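PTS system, IIA component (Streptococcus pneumoniae serotype 4, PDB 5T3U) probably takes part in phosphate transfer during sugar uptake, as the IIA component of a phosphotransferase system associated with fucose utilization. Local coordinates at residues A[130-134]-A[135-139]. Residues are numbered along the deposited sequence; the frame is centred on the assembly and turned at random.
Sequences SLFNV and KQQLN
Asn133 and Gln136 meet in a local N-cap contact, where the short strand 132-133 turns into helix 134-138 in a C-terminal arm, about 25 Å from the centre of the chain to the centre of the contact. The capping evidence is a nearly straight bond: Gln136 N gives its hydrogen to Asn133 OD1 at 3.0 Å, with an N-H...O angle of 175°. The donor nevertheless stands above the carbonyl plane of the Asn133 amide, off the lone pairs. With CG anti to the backbone N (chi1 176°), the Asn133 amide swings beside the carbonyl carbon, bringing OD1 to the helix start. Backbone bonds then continue the helix, from Gln137 N to Asn133 O (3.1 Å) and from Leu138 N to Val134 O (2.9 Å). On the flank, the extended Gln137 chain lays its amide flat over one face of the Phe132 ring; the planes lie 7° apart and Gln137 NE2 stands 3.5 Å above the ring plane, over its centre. Leu138 CD1 comes instead to the ring edge, 4.1 Å from Phe132 CE2. The second subunit pairs antiparallel with Phe132 and Asn133, extending its sheet, and its Val96 and Phe90 carbonyls accept from Lys135 NZ. Asn133 thus belongs to both elements: its backbone joins the intersubunit pairing and its O the helix, while its amide oxygen takes the N-H of Gln136, which lacks a preceding helical carbonyl.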
ATOM      1  N   SER A 130      -8.303  -6.584   6.002  1.00 30.31           N
ATOM      2  CA  SER A 130      -6.913  -6.519   6.473  1.00 28.89           C
ATOM      3  C   SER A 130      -6.399  -5.097   6.770  1.00 27.88           C
ATOM      4  O   SER A 130      -5.321  -4.934   7.348  1.00 28.47           O
ATOM      5  CB  SER A 130      -5.990  -7.140   5.460  1.00 28.25           C
ATOM      6  OG  SER A 130      -6.207  -8.540   5.372  1.00 30.14           O
ATOM      7  N   LEU A 131      -7.143  -4.089   6.343  1.00 27.26           N
ATOM      8  CA  LEU A 131      -6.882  -2.711   6.720  1.00 26.77           C
ATOM      9  C   LEU A 131      -7.757  -2.379   7.934  1.00 27.22           C
ATOM     10  O   LEU A 131      -8.984  -2.281   7.810  1.00 25.81           O
ATOM     11  CB  LEU A 131      -7.204  -1.776   5.556  1.00 25.88           C
ATOM     12  CG  LEU A 131      -6.717  -0.312   5.638  1.00 26.86           C
ATOM     13  CD1 LEU A 131      -6.816   0.369   4.261  1.00 23.70           C
ATOM     14  CD2 LEU A 131      -7.488   0.493   6.687  1.00 24.52           C
ATOM     15  N   PHE A 132      -7.142  -2.230   9.112  1.00 26.55           N
ATOM     16  CA  PHE A 132      -7.933  -1.982  10.296  1.00 26.75           C
ATOM     17  C   PHE A 132      -7.167  -1.353  11.456  1.00 27.16           C
ATOM     18  O   PHE A 132      -5.957  -1.474  11.552  1.00 26.66           O
ATOM     19  CB  PHE A 132      -8.631  -3.284  10.779  1.00 26.97           C
ATOM     20  CG  PHE A 132      -7.673  -4.384  11.209  1.00 28.57           C
ATOM     21  CD1 PHE A 132      -7.174  -5.295  10.275  1.00 28.71           C
ATOM     22  CD2 PHE A 132      -7.305  -4.526  12.551  1.00 26.87           C
ATOM     23  CE1 PHE A 132      -6.316  -6.358  10.682  1.00 32.19           C
ATOM     24  CE2 PHE A 132      -6.457  -5.559  12.961  1.00 29.00           C
ATOM     25  CZ  PHE A 132      -5.955  -6.480  12.026  1.00 30.44           C
ATOM     26  N   ASN A 133      -7.914  -0.728  12.362  1.00 27.01           N
ATOM     27  CA  ASN A 133      -7.340  -0.134  13.567  1.00 27.97           C
ATOM     28  C   ASN A 133      -7.042  -1.284  14.520  1.00 28.99           C
ATOM     29  O   ASN A 133      -7.964  -1.982  14.968  1.00 28.62           O
ATOM     30  CB  ASN A 133      -8.351   0.857  14.143  1.00 26.53           C
ATOM     31  CG  ASN A 133      -7.921   1.479  15.465  1.00 28.62           C
ATOM     32  OD1 ASN A 133      -7.270   0.847  16.302  1.00 28.96           O
ATOM     33  ND2 ASN A 133      -8.318   2.732  15.669  1.00 27.02           N
ATOM     34  N   VAL A 134      -5.768  -1.519  14.811  1.00 30.46           N
ATOM     35  CA  VAL A 134      -5.451  -2.733  15.547  1.00 32.78           C
ATOM     36  C   VAL A 134      -5.830  -2.737  17.043  1.00 34.56           C
ATOM     37  O   VAL A 134      -6.197  -3.787  17.557  1.00 34.03           O
ATOM     38  CB  VAL A 134      -4.022  -3.313  15.251  1.00 33.53           C
ATOM     39  CG1 VAL A 134      -3.446  -2.814  13.904  1.00 32.26           C
ATOM     40  CG2 VAL A 134      -3.054  -3.144  16.401  1.00 35.11           C
ATOM     41  N   LYS A 135      -5.792  -1.579  17.714  1.00 35.36           N
ATOM     42  CA  LYS A 135      -6.180  -1.504  19.133  1.00 37.04           C
ATOM     43  C   LYS A 135      -7.687  -1.673  19.272  1.00 38.80           C
ATOM     44  O   LYS A 135      -8.156  -2.399  20.143  1.00 38.04           O
ATOM     45  CB  LYS A 135      -5.729  -0.180  19.762  1.00 36.32           C
ATOM     46  CG  LYS A 135      -4.225  -0.031  19.912  1.00 34.55           C
ATOM     47  CD  LYS A 135      -3.899   1.324  20.567  1.00 36.71           C
ATOM     48  CE  LYS A 135      -2.471   1.337  21.084  1.00 34.88           C
ATOM     49  NZ  LYS A 135      -2.114   2.582  21.796  1.00 33.38           N
ATOM     50  N   GLN A 136      -8.441  -1.028  18.379  1.00 40.89           N
ATOM     51  CA  GLN A 136      -9.892  -1.182  18.345  1.00 43.45           C
ATOM     52  C   GLN A 136     -10.283  -2.639  18.148  1.00 44.71           C
ATOM     53  O   GLN A 136     -11.157  -3.142  18.836  1.00 45.64           O
ATOM     54  CB  GLN A 136     -10.512  -0.333  17.245  1.00 43.18           C
ATOM     55  CG  GLN A 136     -12.043  -0.271  17.269  1.00 46.29           C
ATOM     56  CD  GLN A 136     -12.650   0.329  15.976  1.00 50.00           C
ATOM     57  OE1 GLN A 136     -12.022   1.144  15.295  1.00 50.08           O
ATOM     58  NE2 GLN A 136     -13.879  -0.079  15.647  1.00 50.67           N
ATOM     59  N   GLN A 137      -9.635  -3.314  17.214  1.00 46.67           N
ATOM     60  CA  GLN A 137     -10.039  -4.665  16.877  1.00 49.50           C
ATOM     61  C   GLN A 137      -9.566  -5.687  17.897  1.00 50.94           C
ATOM     62  O   GLN A 137     -10.243  -6.681  18.117  1.00 50.65           O
ATOM     63  CB  GLN A 137      -9.554  -5.066  15.487  1.00 49.49           C
ATOM     64  CG  GLN A 137     -10.166  -6.393  14.996  1.00 52.26           C
ATOM     65  CD  GLN A 137     -10.123  -6.528  13.476  1.00 56.98           C
ATOM     66  OE1 GLN A 137     -10.719  -5.718  12.739  1.00 55.21           O
ATOM     67  NE2 GLN A 137      -9.420  -7.563  12.999  1.00 56.51           N
ATOM     68  N   LEU A 138      -8.400  -5.452  18.496  1.00 53.17           N
ATOM     69  CA  LEU A 138      -7.850  -6.390  19.471  1.00 56.16           C
ATOM     70  C   LEU A 138      -8.390  -6.097  20.870  1.00 57.76           C
ATOM     71  O   LEU A 138      -8.193  -6.892  21.800  1.00 58.78           O
ATOM     72  CB  LEU A 138      -6.310  -6.420  19.419  1.00 55.86           C
ATOM     73  CG  LEU A 138      -5.683  -7.277  18.292  1.00 57.52           C
ATOM     74  CD1 LEU A 138      -6.118  -6.899  16.838  1.00 57.82           C
ATOM     75  CD2 LEU A 138      -4.163  -7.281  18.376  1.00 57.69           C
ATOM     76  N   ASN A 139      -9.101  -4.972  20.981  1.00 59.76           N
ATOM     77  CA  ASN A 139      -9.799  -4.502  22.201  1.00 61.33           C
ATOM     78  C   ASN A 139      -8.869  -4.017  23.332  1.00 61.74           C
ATOM     79  O   ASN A 139      -8.018  -3.128  23.124  1.00 62.13           O
ATOM     80  CB  ASN A 139     -10.824  -5.536  22.693  1.00 61.89           C
ATOM     81  CG  ASN A 139     -12.104  -5.535  21.862  1.00 63.75           C
ATOM     82  OD1 ASN A 139     -13.068  -4.829  22.176  1.00 65.40           O
ATOM     83  ND2 ASN A 139     -12.126  -6.345  20.810  1.00 65.70           N
TER